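Local coordinates for MHC class I-like protein MILL2 (Mus musculus, PDB 6A97) that binds heparan sulfate proteoglycans on the surface of fibroblasts as a GPI-anchored, MHC class I-like membrane glycoprotein, at residues V234-D238 against G239-Q243; L87-E90 against E91-G95; A184-Q187 against R188-S192. One frame throughout, in Å; residues are numbered along the deposited sequence.

Contact 1 (V234-D238 against G239-Q243)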
loop_
_atom_site.group_PDB
_atom_site.type_symbol
_atom_site.label_atom_id
_atom_site.label_comp_id
_atom_site.label_asym_id
_atom_site.label_seq_id
_atom_site.Cartn_x
_atom_site.Cartn_y
_atom_site.Cartn_z
ATOM N N VAL A 234 -5.657 -0.107 0.387
ATOM C CA VAL A 234 -6.364 -0.170 -0.882
ATOM C C VAL A 234 -7.861 -0.300 -0.633
ATOM O O VAL A 234 -8.293 -1.076 0.220
ATOM C CB VAL A 234 -5.864 -1.347 -1.763
ATOM C CG1 VAL A 234 -5.885 -2.652 -0.994
ATOM C CG2 VAL A 234 -6.696 -1.462 -3.034
ATOM N N TRP A 235 -8.648 0.501 -1.342
ATOM C CA TRP A 235 -10.089 0.329 -1.355
ATOM C C TRP A 235 -10.446 -0.650 -2.462
ATOM O O TRP A 235 -9.981 -0.512 -3.597
ATOM C CB TRP A 235 -10.807 1.663 -1.561
ATOM C CG TRP A 235 -11.085 2.394 -0.287
ATOM C CD1 TRP A 235 -10.467 3.526 0.166
ATOM C CD2 TRP A 235 -12.050 2.037 0.712
ATOM N NE1 TRP A 235 -10.992 3.899 1.377
ATOM C CE2 TRP A 235 -11.966 3.001 1.735
ATOM C CE3 TRP A 235 -12.973 0.995 0.840
ATOM C CZ2 TRP A 235 -12.769 2.955 2.870
ATOM C CZ3 TRP A 235 -13.772 0.952 1.970
ATOM C CH2 TRP A 235 -13.668 1.925 2.967
ATOM N N LEU A 236 -11.266 -1.641 -2.125
ATOM C CA LEU A 236 -11.634 -2.689 -3.066
ATOM C C LEU A 236 -13.129 -2.667 -3.347
ATOM O O LEU A 236 -13.937 -2.582 -2.427
ATOM C CB LEU A 236 -11.228 -4.065 -2.524
ATOM C CG LEU A 236 -9.734 -4.309 -2.282
ATOM C CD1 LEU A 236 -9.528 -5.552 -1.427
ATOM C CD2 LEU A 236 -8.996 -4.446 -3.592
ATOM N N GLN A 237 -13.491 -2.734 -4.622
ATOM C CA GLN A 237 -14.886 -2.895 -5.004
ATOM C C GLN A 237 -15.033 -4.194 -5.774
ATOM O O GLN A 237 -14.475 -4.338 -6.864
ATOM C CB GLN A 237 -15.379 -1.717 -5.842
ATOM C CG GLN A 237 -16.765 -1.950 -6.426
ATOM C CD GLN A 237 -17.375 -0.701 -7.028
ATOM O OE1 GLN A 237 -16.672 0.151 -7.570
ATOM N NE2 GLN A 237 -18.696 -0.585 -6.937
ATOM N N ASP A 238 -15.779 -5.133 -5.198
ATOM C CA ASP A 238 -15.911 -6.479 -5.752
ATOM C C ASP A 238 -14.542 -7.079 -6.069
ATOM O O ASP A 238 -14.310 -7.572 -7.171
ATOM C CB ASP A 238 -16.791 -6.465 -7.004
ATOM C CG ASP A 238 -18.177 -5.913 -6.734
ATOM O OD1 ASP A 238 -18.747 -6.231 -5.668
ATOM O OD2 ASP A 238 -18.697 -5.161 -7.586
ATOM N N GLY A 239 -13.633 -7.006 -5.100
ATOM C CA GLY A 239 -12.309 -7.589 -5.236
ATOM C C GLY A 239 -11.344 -6.787 -6.087
ATOM O O GLY A 239 -10.181 -7.165 -6.235
ATOM N N LYS A 240 -11.816 -5.678 -6.647
ATOM C CA LYS A 240 -10.997 -4.880 -7.553
ATOM C C LYS A 240 -10.601 -3.549 -6.922
ATOM O O LYS A 240 -11.444 -2.852 -6.366
ATOM C CB LYS A 240 -11.736 -4.639 -8.872
ATOM C CG LYS A 240 -11.529 -5.727 -9.924
ATOM C CD LYS A 240 -12.017 -7.091 -9.466
ATOM C CE LYS A 240 -11.762 -8.150 -10.529
ATOM N NZ LYS A 240 -12.171 -9.506 -10.069
ATOM N N PRO A 241 -9.312 -3.191 -7.015
ATOM C CA PRO A 241 -8.814 -1.949 -6.413
ATOM C C PRO A 241 -9.367 -0.712 -7.113
ATOM O O PRO A 241 -9.261 -0.585 -8.334
ATOM C CB PRO A 241 -7.294 -2.050 -6.594
ATOM C CG PRO A 241 -7.103 -2.978 -7.736
ATOM C CD PRO A 241 -8.247 -3.952 -7.690
ATOM N N VAL A 242 -9.965 0.189 -6.341
ATOM C CA VAL A 242 -10.517 1.413 -6.906
ATOM C C VAL A 242 -9.711 2.619 -6.440
ATOM O O VAL A 242 -9.709 3.666 -7.087
ATOM C CB VAL A 242 -12.000 1.596 -6.534
ATOM C CG1 VAL A 242 -12.846 0.551 -7.236
ATOM C CG2 VAL A 242 -12.189 1.520 -5.028
ATOM N N GLN A 243 -9.030 2.461 -5.313
ATOM C CA GLN A 243 -8.072 3.450 -4.840
ATOM C C GLN A 243 -6.989 2.729 -4.054
ATOM O O GLN A 243 -7.280 1.840 -3.253
ATOM C CB GLN A 243 -8.748 4.521 -3.980
ATOM C CG GLN A 243 -7.806 5.612 -3.470
ATOM C CD GLN A 243 -7.144 6.401 -4.594
ATOM O OE1 GLN A 243 -6.124 5.986 -5.150
ATOM N NE2 GLN A 243 -7.727 7.545 -4.934
#

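Contact 2 (L87-E90 against E91-G95)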
loop_
_atom_site.group_PDB
_atom_site.type_symbol
_atom_site.label_atom_id
_atom_site.label_comp_id
_atom_site.label_asym_id
_atom_site.label_seq_id
_atom_site.Cartn_x
_atom_site.Cartn_y
_atom_site.Cartn_z
ATOM N N LEU A 87 27.871 14.946 21.241
ATOM C CA LEU A 87 28.579 16.222 21.344
ATOM C C LEU A 87 29.880 16.216 20.533
ATOM O O LEU A 87 30.261 17.232 19.950
ATOM C CB LEU A 87 28.885 16.553 22.809
ATOM C CG LEU A 87 27.674 16.764 23.723
ATOM C CD1 LEU A 87 28.124 17.081 25.139
ATOM C CD2 LEU A 87 26.785 17.878 23.181
ATOM N N LYS A 88 30.563 15.073 20.506
ATOM C CA LYS A 88 31.803 14.945 19.739
ATOM C C LYS A 88 31.526 14.950 18.241
ATOM O O LYS A 88 32.293 15.515 17.460
ATOM C CB LYS A 88 32.555 13.670 20.130
ATOM C CG LYS A 88 33.424 13.828 21.369
ATOM C CD LYS A 88 33.326 12.623 22.292
ATOM C CE LYS A 88 33.873 11.360 21.651
ATOM N NZ LYS A 88 33.806 10.206 22.595
ATOM N N VAL A 89 30.425 14.317 17.848
ATOM C CA VAL A 89 30.019 14.287 16.449
ATOM C C VAL A 89 29.717 15.699 15.955
ATOM O O VAL A 89 30.115 16.076 14.855
ATOM C CB VAL A 89 28.785 13.383 16.238
ATOM C CG1 VAL A 89 28.240 13.532 14.829
ATOM C CG2 VAL A 89 29.142 11.937 16.515
ATOM N N GLU A 90 29.028 16.485 16.777
ATOM C CA GLU A 90 28.689 17.852 16.397
ATOM C C GLU A 90 29.948 18.683 16.181
ATOM O O GLU A 90 29.999 19.496 15.257
ATOM C CB GLU A 90 27.799 18.512 17.449
ATOM C CG GLU A 90 27.292 19.893 17.048
ATOM C CD GLU A 90 28.147 21.021 17.607
ATOM O OE1 GLU A 90 29.158 20.730 18.282
ATOM O OE2 GLU A 90 27.805 22.200 17.370
ATOM N N GLU A 91 30.954 18.483 17.035
ATOM C CA GLU A 91 32.255 19.127 16.853
ATOM C C GLU A 91 32.892 18.783 15.507
ATOM O O GLU A 91 33.390 19.664 14.804
ATOM C CB GLU A 91 33.234 18.732 17.964
ATOM C CG GLU A 91 32.906 19.250 19.346
ATOM C CD GLU A 91 33.990 18.896 20.355
ATOM O OE1 GLU A 91 34.091 17.710 20.738
ATOM O OE2 GLU A 91 34.752 19.803 20.749
ATOM N N LYS A 92 32.905 17.497 15.168
ATOM C CA LYS A 92 33.507 17.057 13.911
ATOM C C LYS A 92 32.769 17.638 12.711
ATOM O O LYS A 92 33.390 18.132 11.770
ATOM C CB LYS A 92 33.523 15.532 13.815
ATOM C CG LYS A 92 34.539 14.852 14.713
ATOM C CD LYS A 92 34.556 13.352 14.448
ATOM C CE LYS A 92 35.616 12.647 15.276
ATOM N NZ LYS A 92 35.322 12.725 16.733
ATOM N N LEU A 93 31.441 17.584 12.754
ATOM C CA LEU A 93 30.629 18.096 11.654
ATOM C C LEU A 93 30.859 19.591 11.467
ATOM O O LEU A 93 31.016 20.064 10.338
ATOM C CB LEU A 93 29.146 17.806 11.892
ATOM C CG LEU A 93 28.796 16.317 11.854
ATOM C CD1 LEU A 93 27.305 16.090 12.063
ATOM C CD2 LEU A 93 29.258 15.709 10.538
ATOM N N ARG A 94 30.892 20.327 12.574
ATOM C CA ARG A 94 31.186 21.755 12.523
ATOM C C ARG A 94 32.537 22.022 11.871
ATOM O O ARG A 94 32.654 22.885 10.999
ATOM C CB ARG A 94 31.167 22.364 13.924
ATOM C CG ARG A 94 31.693 23.790 13.980
ATOM C CD ARG A 94 31.752 24.295 15.419
ATOM N NE ARG A 94 30.462 24.144 16.089
ATOM C CZ ARG A 94 29.442 24.980 15.930
ATOM N NH1 ARG A 94 29.567 26.030 15.124
ATOM N NH2 ARG A 94 28.297 24.769 16.570
ATOM N N GLY A 95 33.553 21.276 12.295
ATOM C CA GLY A 95 34.892 21.445 11.761
ATOM C C GLY A 95 34.951 21.200 10.262
ATOM O O GLY A 95 35.493 22.009 9.507
HETATM O O HOH W 1 35.006 15.468 18.298
HETATM O O HOH W 2 30.945 22.715 18.194
#

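Contact 3 (A184-Q187 against R188-S192)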
loop_
_atom_site.group_PDB
_atom_site.type_symbol
_atom_site.label_atom_id
_atom_site.label_comp_id
_atom_site.label_asym_id
_atom_site.label_seq_id
_atom_site.Cartn_x
_atom_site.Cartn_y
_atom_site.Cartn_z
ATOM N N ALA A 184 30.633 2.459 12.545
ATOM C CA ALA A 184 30.885 2.020 13.917
ATOM C C ALA A 184 29.791 2.536 14.855
ATOM O O ALA A 184 29.319 1.809 15.730
ATOM C CB ALA A 184 32.255 2.481 14.382
ATOM N N HIS A 185 29.385 3.787 14.659
ATOM C CA HIS A 185 28.279 4.363 15.420
ATOM C C HIS A 185 26.988 3.573 15.212
ATOM O O HIS A 185 26.312 3.203 16.177
ATOM C CB HIS A 185 28.063 5.827 15.028
ATOM C CG HIS A 185 29.132 6.750 15.528
ATOM N ND1 HIS A 185 30.030 6.387 16.508
ATOM C CD2 HIS A 185 29.442 8.022 15.184
ATOM C CE1 HIS A 185 30.850 7.396 16.745
ATOM N NE2 HIS A 185 30.514 8.401 15.957
ATOM N N LEU A 186 26.656 3.318 13.949
ATOM C CA LEU A 186 25.449 2.571 13.605
ATOM C C LEU A 186 25.430 1.213 14.293
ATOM O O LEU A 186 24.403 0.790 14.821
ATOM C CB LEU A 186 25.339 2.390 12.087
ATOM C CG LEU A 186 24.197 1.498 11.590
ATOM C CD1 LEU A 186 22.846 1.923 12.175
ATOM C CD2 LEU A 186 24.141 1.496 10.058
ATOM N N GLN A 187 26.576 0.542 14.293
ATOM C CA GLN A 187 26.689 -0.765 14.924
ATOM C C GLN A 187 26.433 -0.668 16.422
ATOM O O GLN A 187 25.731 -1.499 16.999
ATOM C CB GLN A 187 28.070 -1.371 14.663
ATOM C CG GLN A 187 28.080 -2.885 14.710
ATOM C CD GLN A 187 27.039 -3.492 13.789
ATOM O OE1 GLN A 187 27.104 -3.334 12.570
ATOM N NE2 GLN A 187 26.068 -4.185 14.370
ATOM N N ARG A 188 27.003 0.356 17.047
ATOM C CA ARG A 188 26.823 0.562 18.475
ATOM C C ARG A 188 25.361 0.901 18.780
ATOM O O ARG A 188 24.799 0.405 19.755
ATOM C CB ARG A 188 27.761 1.662 18.974
ATOM C CG ARG A 188 27.996 1.652 20.476
ATOM C CD ARG A 188 28.965 2.751 20.896
ATOM N NE ARG A 188 28.479 4.081 20.539
ATOM C CZ ARG A 188 28.990 4.829 19.566
ATOM N NH1 ARG A 188 30.014 4.382 18.852
ATOM N NH2 ARG A 188 28.482 6.028 19.309
ATOM N N TYR A 189 24.744 1.724 17.932
ATOM C CA TYR A 189 23.330 2.073 18.091
ATOM C C TYR A 189 22.416 0.857 17.957
ATOM O O TYR A 189 21.474 0.693 18.731
ATOM C CB TYR A 189 22.898 3.123 17.065
ATOM C CG TYR A 189 23.509 4.497 17.226
ATOM C CD1 TYR A 189 24.148 4.872 18.401
ATOM C CD2 TYR A 189 23.422 5.428 16.202
ATOM C CE1 TYR A 189 24.700 6.141 18.541
ATOM C CE2 TYR A 189 23.964 6.692 16.331
ATOM C CZ TYR A 189 24.601 7.047 17.500
ATOM O OH TYR A 189 25.137 8.313 17.611
ATOM N N LEU A 190 22.685 0.023 16.957
ATOM C CA LEU A 190 21.847 -1.142 16.683
ATOM C C LEU A 190 21.840 -2.127 17.846
ATOM O O LEU A 190 20.824 -2.769 18.120
ATOM C CB LEU A 190 22.308 -1.845 15.405
ATOM C CG LEU A 190 21.913 -1.157 14.099
ATOM C CD1 LEU A 190 22.548 -1.849 12.896
ATOM C CD2 LEU A 190 20.394 -1.115 13.968
ATOM N N ALA A 191 22.973 -2.240 18.529
ATOM C CA ALA A 191 23.072 -3.106 19.698
ATOM C C ALA A 191 22.183 -2.596 20.832
ATOM O O ALA A 191 21.442 -3.363 21.448
ATOM C CB ALA A 191 24.517 -3.212 20.158
ATOM N N SER A 192 22.252 -1.293 21.089
ATOM C CA SER A 192 21.450 -0.661 22.130
ATOM C C SER A 192 19.962 -0.666 21.797
ATOM O O SER A 192 19.125 -0.493 22.679
ATOM C CB SER A 192 21.922 0.775 22.360
ATOM O OG SER A 192 23.310 0.820 22.644
#

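Contact 1 (V234-D238 against G239-Q243)
A tight beta hairpin of the alpha-3 immunoglobulin domain brings strand 231-237 back against strand 240-247 through a type I' turn from Q237 to K240. Both residues at its corners, D238 and G239, have positive phi, as this turn requires. At its mouth Q237 and K240 form an antiparallel hydrogen-bonded pair: Q237 N reaches K240 O at 2.7 Å and K240 N returns to Q237 O at 3.0 Å. L236 and P241 follow as a non-hydrogen-bonded pair, the CD2 methyl of L236 lying 3.7 Å from P241 N. Then the register slips by one residue: W235 faces both V242 and Q243. Its O takes V242 N at 2.8 Å and its N gives a bond to Q243 O at 2.7 Å.

V242 packs with both branches: CG2 sits 3.7 Å from W235 CB, and CG1, anti to its own carbonyl carbon (chi1 -69°), meets Q237 CB at 3.7 Å where the two side chains cross nearly at right angles. The W235 indole runs into the interior of the sandwich, against L219 and C221 of strand 217-226, with NE1 bonded to V264 O. The end of Q237 is held by Q275 and by K55 of the second subunit, and D238 by Y47 of that subunit. A two-residue type I' hairpin followed by a classic beta bulge, here in a C1-set immunoglobulin domain, is what these bonds define.

Contact 2 (L87-E90 against E91-G95)
The charged pair of this helix turn is E90 and R94, four residues apart and lying side by side. R94 NH2 bonds E90 OE2 at 2.7 Å, met nearly along the carboxylate C-O direction, while the carboxylate and guanidinium planes stand 63° apart. The E90 chain bends at its second torsion (chi2 -96°), which turns the carboxylate toward R94. One water bridges the pair a second time: it donates to E90 OE1 at 2.7 Å and accepts from R94 NE at 2.6 Å, so both carboxylate oxygens are engaged. R94 NH1 reaches on to the backbone oxygens of S37 and T40.

A second water works on the exposed side, donating to K88 O at 2.8 Å and accepting from K92 NZ at 3.2 Å, with a weak bond to E91 OE1.

Apolar packing is carried by V89 and L93, which run alongside each other; V89 CG1 touches L93 CD1 at 3.9 Å. These two face the sheet, on Y27 and V29 of strand 23-31.

Backbone bonds run from E91, K92, L93 and R94 to the oxygens four residues earlier, L93 N to V89 O being 2.9 Å. An i to i+4 salt bridge, with V89 and L93 one turn apart on the sheet side, is characteristic of an alpha helix lying on a sheet, here the alpha-1 helix of an MHC class I platform.

Contact 3 (A184-Q187 against R188-S192)
H185 O is met by two parts of Y189: the backbone N gives it a hydrogen bond of 2.8 Å, and the ring lies against it. The oxygen stands over one face of that ring, offset toward the rim and 3.3 Å from Y189 CG. Holding CG anti to its own carbonyl carbon lays the ring back along the preceding turn, against this carbonyl.

The H185 imidazole and the R188 guanidinium, three residues apart, lie side by side with their planes 78° apart. R188 NH1 gives a hydrogen bond to H185 ND1 at 3.1 Å. The nitrogen ND1 lies in the guanidinium plane, at its edge, while NH1 is tilted somewhat from the imidazole plane, and the bond is bent to 147° at the hydrogen. Accepting at ND1 is consistent with a neutral imidazole whose proton is on NE2. A bend in the R188 chain at its third torsion (chi3 60°) brings the guanidinium back toward the histidine, and its NE is held in turn by a salt bridge to E82.

Further round the helix, L186 CD1 lies 3.7 Å from L190 CG, the two side chains crossing at a slant. Their backbones are joined by L190 N to L186 O at 2.8 Å, and R188 N bonds A184 O at 3.0 Å.

In helix 171-193, R188 thus reaches across to helix 75-96, where it also packs on N85. Below, the Y189 ring meets F53 edge-to-face and packs on I46 and V48 of strand 42-48, while H185 rests on L25 and Y27 of strand 23-31.

Overall arrangement
Along the chain the order is contact 2, contact 3, contact 1. The first two belong to the MHC-like platform: contact 2 lies on helix 75-96 of alpha-1, contact 3 on helix 171-193 of alpha-2, both above the same eight-stranded sheet. Their centres are about 18 Å apart, yet they touch, V89 CG2 of contact 2 packing on H185 NE2 of contact 3 at 3.8 Å, so the two helices close together at this point. Contact 1 sits apart in the alpha-3 immunoglobulin domain, its centre about 51 Å from that of contact 2 and about 42 Å from that of contact 3. There its hairpin meets the platform of a second subunit.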